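Local coordinates for sugar ABC transporter substrate-binding protein, BlMnBP1 (Bifidobacterium animalis subsp. lactis ATCC 27673, PDB 6I5R) that binds mannobiose and related manno-oligosaccharides and probably delivers them to an ABC transporter for uptake, at residues Asp107-Ser112 with Gln388-Ala393; Ala393-Asp398 with Lys438-Asn443. All blocks are in the same frame, centred on the assembly; numbering follows the deposited sequence.

Interaction 1: Asp107-Ser112 with Gln388-Ala393. With ZN (zinc ion), chain J.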
loop_
_atom_site.group_PDB
_atom_site.type_symbol
_atom_site.label_atom_id
_atom_site.label_comp_id
_atom_site.label_asym_id
_atom_site.label_seq_id
_atom_site.Cartn_x
_atom_site.Cartn_y
_atom_site.Cartn_z
ATOM N N ASP A 107 -5.332 1.433 14.919
ATOM C CA ASP A 107 -6.248 2.561 15.040
ATOM C C ASP A 107 -5.428 3.842 15.220
ATOM O O ASP A 107 -4.635 3.968 16.155
ATOM C CB ASP A 107 -7.222 2.345 16.215
ATOM C CG ASP A 107 -8.376 3.358 16.232
ATOM O OD1 ASP A 107 -8.277 4.586 15.989
ATOM O OD2 ASP A 107 -9.502 2.963 16.567
ATOM N N LYS A 108 -5.700 4.839 14.371
ATOM C CA LYS A 108 -5.081 6.145 14.550
ATOM C C LYS A 108 -5.194 6.613 15.985
ATOM O O LYS A 108 -4.242 7.138 16.559
ATOM C CB LYS A 108 -5.742 7.191 13.654
ATOM C CG LYS A 108 -5.440 7.073 12.199
ATOM C CD LYS A 108 -6.389 7.985 11.472
ATOM C CE LYS A 108 -5.936 8.272 10.072
ATOM N NZ LYS A 108 -6.899 9.269 9.546
ATOM N N SER A 109 -6.374 6.457 16.569
ATOM C CA SER A 109 -6.565 6.901 17.931
ATOM C C SER A 109 -5.638 6.189 18.913
ATOM O O SER A 109 -5.528 6.635 20.064
ATOM C CB SER A 109 -8.017 6.669 18.328
ATOM O OG SER A 109 -8.266 5.272 18.332
ATOM N N GLU A 110 -4.987 5.092 18.504
ATOM C CA GLU A 110 -4.057 4.393 19.373
ATOM C C GLU A 110 -2.601 4.709 19.055
ATOM O O GLU A 110 -1.707 4.191 19.736
ATOM C CB GLU A 110 -4.274 2.885 19.295
ATOM C CG GLU A 110 -5.464 2.380 20.088
ATOM C CD GLU A 110 -5.598 0.887 20.012
ATOM O OE1 GLU A 110 -6.748 0.396 20.022
ATOM O OE2 GLU A 110 -4.556 0.196 19.942
ATOM N N PHE A 111 -2.335 5.564 18.067
ATOM C CA PHE A 111 -0.954 5.882 17.727
ATOM C C PHE A 111 -0.181 6.353 18.948
ATOM O O PHE A 111 0.959 5.943 19.179
ATOM C CB PHE A 111 -0.899 6.966 16.652
ATOM C CG PHE A 111 -1.210 6.478 15.252
ATOM C CD1 PHE A 111 -1.081 5.134 14.889
ATOM C CD2 PHE A 111 -1.635 7.386 14.286
ATOM C CE1 PHE A 111 -1.376 4.719 13.586
ATOM C CE2 PHE A 111 -1.936 6.969 12.989
ATOM C CZ PHE A 111 -1.788 5.647 12.642
ATOM N N SER A 112 -0.760 7.280 19.707
ATOM C CA SER A 112 -0.026 7.841 20.832
ATOM C C SER A 112 0.271 6.805 21.904
ATOM O O SER A 112 1.107 7.069 22.769
ATOM C CB SER A 112 -0.793 9.005 21.444
ATOM O OG SER A 112 -1.999 8.551 22.016
ATOM N N GLN A 388 -13.689 13.849 13.104
ATOM C CA GLN A 388 -14.020 12.560 12.509
ATOM C C GLN A 388 -12.774 11.768 12.134
ATOM O O GLN A 388 -12.877 10.773 11.422
ATOM C CB GLN A 388 -14.905 12.748 11.271
ATOM C CG GLN A 388 -16.377 12.996 11.573
ATOM C CD GLN A 388 -17.288 12.828 10.331
ATOM O OE1 GLN A 388 -18.380 12.224 10.398
ATOM N NE2 GLN A 388 -16.855 13.380 9.202
ATOM N N GLU A 389 -11.603 12.162 12.636
ATOM C CA GLU A 389 -10.363 11.537 12.184
ATOM C C GLU A 389 -10.381 10.037 12.438
ATOM O O GLU A 389 -9.800 9.267 11.668
ATOM C CB GLU A 389 -9.190 12.195 12.898
ATOM C CG GLU A 389 -7.834 12.058 12.219
ATOM C CD GLU A 389 -6.758 12.931 12.888
ATOM O OE1 GLU A 389 -6.998 13.428 13.992
ATOM O OE2 GLU A 389 -5.671 13.116 12.306
ATOM N N ASP A 390 -11.069 9.621 13.488
ATOM C CA ASP A 390 -11.079 8.256 13.987
ATOM C C ASP A 390 -12.262 7.454 13.469
ATOM O O ASP A 390 -12.384 6.261 13.781
ATOM C CB ASP A 390 -11.108 8.291 15.523
ATOM C CG ASP A 390 -10.784 6.951 16.138
ATOM O OD1 ASP A 390 -10.051 6.170 15.501
ATOM O OD2 ASP A 390 -11.255 6.658 17.257
ATOM N N LEU A 391 -13.137 8.079 12.683
ATOM C CA LEU A 391 -14.396 7.439 12.343
ATOM C C LEU A 391 -14.175 6.208 11.460
ATOM O O LEU A 391 -14.785 5.159 11.692
ATOM C CB LEU A 391 -15.310 8.447 11.644
ATOM C CG LEU A 391 -16.663 7.842 11.317
ATOM C CD1 LEU A 391 -17.433 7.558 12.598
ATOM C CD2 LEU A 391 -17.455 8.750 10.404
ATOM N N LEU A 392 -13.302 6.308 10.467
ATOM C CA LEU A 392 -13.070 5.152 9.599
ATOM C C LEU A 392 -12.475 3.996 10.394
ATOM O O LEU A 392 -12.889 2.844 10.237
ATOM C CB LEU A 392 -12.161 5.506 8.422
ATOM C CG LEU A 392 -11.811 4.301 7.526
ATOM C CD1 LEU A 392 -12.994 3.793 6.695
ATOM C CD2 LEU A 392 -10.621 4.698 6.657
ATOM N N ALA A 393 -11.484 4.278 11.240
ATOM C CA ALA A 393 -10.860 3.206 12.003
ATOM C C ALA A 393 -11.883 2.496 12.881
ATOM O O ALA A 393 -11.858 1.264 13.012
ATOM C CB ALA A 393 -9.711 3.761 12.848
HETATM ZN ZN ZN J . -10.258 4.797 17.210
HETATM O O HOH W 1 -9.704 8.865 8.616
HETATM O O HOH W 2 -11.905 4.683 18.560
#
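D107 shares a zinc ion with D390, their carboxylates meeting at the metal, the two side chains crossing at about a right angle with their planes 49° apart. Each grips the metal with both oxygens: D107 through OD2 at 2.1 Å and the slightly longer OD1, D390 through OD2 at 2.1 Å and OD1 at 2.2 Å. S109 adds its OG at 2.3 Å from the zinc, and water 2 and N394 OD1 complete the shell. Aspartate suits both places, since its short arm can hold a chelating carboxylate close to the backbone.

An Asx turn shapes the loop: S109 N donates to D107 OD1 at 2.7 Å, on the anti side but 29° out of the carboxylate plane, so the oxygen that binds zinc also brings the serine to the metal. CG of D107 lies anti to the backbone N (chi1 -169°), bringing the carboxylate against the CB methyl of A393, which touches D107 OD1 at 3.6 Å. Beyond the metal, K108, extended beyond CG, crosses E389 at about a right angle, and water 1 links K108 NZ at 3.0 Å to E389 O. Y136 touches both segments. Together these contacts make a surface zinc site of mainly acidic oxygen ligands, joining a loop to the start of helix 391-399 and using none of the residues that line the glycan pocket.

Interaction 2: Ala393-Asp398 with Lys438-Asn443; sequences ANVNSD and KAVEDN. With ZN (zinc ion), chain J.
N443 reaches from its helix to the other, its amide nitrogen directed at D398 and its amide oxygen toward N394. ND2 donates to D398 OD2 at 2.8 Å along an almost straight path (170°); this OD2 lies close to the plane of the N443 amide and is met on its anti side. The second proton of ND2 goes to A439 O, also at 2.8 Å, one turn back in the same helix. Two bonds from one NH2 thus fix the rotation of the amide, and asparagine suits the place because one short group supplies both donors and an acceptor.

That acceptor, N443 OD1, comes against the CB of N394 at 3.2 Å. The two amides are turned 43° apart, and water 3 joins them, donating to N443 OD1 and accepting from N394 ND2. The other end of the N394 amide, OD1, binds zinc at 2.3 Å, so a metal ligand is tied through water to the neighbouring helix.

Beside this polar row sits V395, its methyls straddling the A439 turn. CG1, anti to the backbone N (chi1 172°), reaches A439 CB at 3.8 Å and V440 CG2 at 3.9 Å, while CG2 packs on N443 CB. A439 CB touches V395 O at 3.5 Å, the small side chain letting the backbones come near. Positions i, i+1 and i+4 of each helix provide most of this face: two helices crossing steeply near the C terminus of a solute-binding protein, their short segments approaching to 8.4 Å.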
loop_
_atom_site.group_PDB
_atom_site.type_symbol
_atom_site.label_atom_id
_atom_site.label_comp_id
_atom_site.label_asym_id
_atom_site.label_seq_id
_atom_site.Cartn_x
_atom_site.Cartn_y
_atom_site.Cartn_z
ATOM N N ALA A 393 -11.484 4.278 11.240
ATOM C CA ALA A 393 -10.860 3.206 12.003
ATOM C C ALA A 393 -11.883 2.496 12.881
ATOM O O ALA A 393 -11.858 1.264 13.012
ATOM C CB ALA A 393 -9.711 3.761 12.848
ATOM N N ASN A 394 -12.820 3.255 13.457
ATOM C CA ASN A 394 -13.776 2.705 14.399
ATOM C C ASN A 394 -14.879 1.921 13.703
ATOM O O ASN A 394 -15.305 0.871 14.189
ATOM C CB ASN A 394 -14.364 3.840 15.227
ATOM C CG ASN A 394 -13.358 4.441 16.192
ATOM O OD1 ASN A 394 -12.192 4.006 16.300
ATOM N ND2 ASN A 394 -13.780 5.498 16.844
ATOM N N VAL A 395 -15.377 2.423 12.579
ATOM C CA VAL A 395 -16.342 1.642 11.817
ATOM C C VAL A 395 -15.678 0.382 11.295
ATOM O O VAL A 395 -16.300 -0.684 11.229
ATOM C CB VAL A 395 -16.921 2.489 10.668
ATOM C CG1 VAL A 395 -17.777 1.630 9.735
ATOM C CG2 VAL A 395 -17.707 3.692 11.225
ATOM N N ASN A 396 -14.424 0.507 10.867
ATOM C CA ASN A 396 -13.668 -0.633 10.355
ATOM C C ASN A 396 -13.548 -1.721 11.409
ATOM O O ASN A 396 -13.776 -2.910 11.143
ATOM C CB ASN A 396 -12.281 -0.170 9.958
ATOM C CG ASN A 396 -11.959 -0.452 8.553
ATOM O OD1 ASN A 396 -12.563 -1.336 7.928
ATOM N ND2 ASN A 396 -10.972 0.276 8.032
ATOM N N SER A 397 -13.138 -1.330 12.612
ATOM C CA SER A 397 -13.021 -2.278 13.705
ATOM C C SER A 397 -14.369 -2.915 14.036
ATOM O O SER A 397 -14.495 -4.150 14.083
ATOM C CB SER A 397 -12.426 -1.552 14.908
ATOM O OG SER A 397 -12.444 -2.373 16.044
ATOM N N ASP A 398 -15.409 -2.106 14.227
ATOM C CA ASP A 398 -16.684 -2.673 14.653
ATOM C C ASP A 398 -17.326 -3.538 13.558
ATOM O O ASP A 398 -18.028 -4.517 13.863
ATOM C CB ASP A 398 -17.617 -1.539 15.086
ATOM C CG ASP A 398 -17.150 -0.820 16.371
ATOM O OD1 ASP A 398 -16.304 -1.373 17.160
ATOM O OD2 ASP A 398 -17.653 0.326 16.585
ATOM N N LYS A 438 -24.325 -1.734 10.340
ATOM C CA LYS A 438 -24.462 -1.703 11.794
ATOM C C LYS A 438 -23.340 -0.897 12.411
ATOM O O LYS A 438 -23.556 -0.151 13.370
ATOM C CB LYS A 438 -24.485 -3.124 12.362
ATOM C CG LYS A 438 -25.859 -3.766 12.186
ATOM C CD LYS A 438 -25.865 -5.292 12.281
ATOM C CE LYS A 438 -25.535 -5.795 13.660
ATOM N NZ LYS A 438 -25.971 -7.261 13.718
ATOM N N ALA A 439 -22.131 -1.028 11.862
ATOM C CA ALA A 439 -20.982 -0.327 12.406
ATOM C C ALA A 439 -21.085 1.177 12.165
ATOM O O ALA A 439 -20.688 1.980 13.021
ATOM C CB ALA A 439 -19.705 -0.893 11.788
ATOM N N VAL A 440 -21.621 1.569 11.012
ATOM C CA VAL A 440 -21.886 2.977 10.730
ATOM C C VAL A 440 -22.897 3.528 11.724
ATOM O O VAL A 440 -22.713 4.610 12.288
ATOM C CB VAL A 440 -22.364 3.131 9.276
ATOM C CG1 VAL A 440 -22.941 4.515 8.988
ATOM C CG2 VAL A 440 -21.183 2.840 8.326
ATOM N N GLU A 441 -23.970 2.782 11.966
ATOM C CA GLU A 441 -24.982 3.231 12.916
ATOM C C GLU A 441 -24.405 3.378 14.313
ATOM O O GLU A 441 -24.686 4.364 15.011
ATOM C CB GLU A 441 -26.153 2.258 12.935
ATOM C CG GLU A 441 -26.969 2.372 11.707
ATOM C CD GLU A 441 -28.166 1.449 11.621
ATOM O OE1 GLU A 441 -28.195 0.368 12.268
ATOM O OE2 GLU A 441 -29.099 1.830 10.878
ATOM N N ASP A 442 -23.590 2.412 14.733
ATOM C CA ASP A 442 -23.072 2.420 16.096
ATOM C C ASP A 442 -22.080 3.552 16.321
ATOM O O ASP A 442 -21.869 3.968 17.462
ATOM C CB ASP A 442 -22.424 1.074 16.410
ATOM C CG ASP A 442 -23.434 -0.044 16.505
ATOM O OD1 ASP A 442 -24.594 0.247 16.852
ATOM O OD2 ASP A 442 -23.087 -1.223 16.222
ATOM N N ASN A 443 -21.492 4.086 15.263
ATOM C CA ASN A 443 -20.457 5.100 15.405
ATOM C C ASN A 443 -20.902 6.492 15.003
ATOM O O ASN A 443 -20.076 7.417 15.014
ATOM C CB ASN A 443 -19.245 4.708 14.567
ATOM C CG ASN A 443 -18.440 3.636 15.221
ATOM O OD1 ASN A 443 -17.458 3.922 15.890
ATOM N ND2 ASN A 443 -18.865 2.397 15.068
HETATM ZN ZN ZN J . -10.258 4.797 17.210
HETATM O O HOH W 3 -16.703 6.654 16.660
HETATM O O HOH W 4 -20.911 -3.494 14.825
HETATM O O HOH W 2 -11.905 4.683 18.560
#

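Overall arrangement
Following the chain from its N terminus, the loop between strands 100-102 and 119-120 supplies the first half of interaction 1, which closes only when 388-393 arrives after 275 intervening residues of helix, strand and loop. Interaction 2 then opens at once, from the shared residue A393, and closes on 438-443 of helix 425-443 after 39 intervening residues. The two loops therefore neither nest nor cross but follow in series, sharing helix 391-399. One end of that helix is pinned to the early loop and its later turns to the C-terminal helix. The same zinc ion and water 2 belong to both contacts, whose centres lie about 12 Å apart, and L391 touches N443 between them.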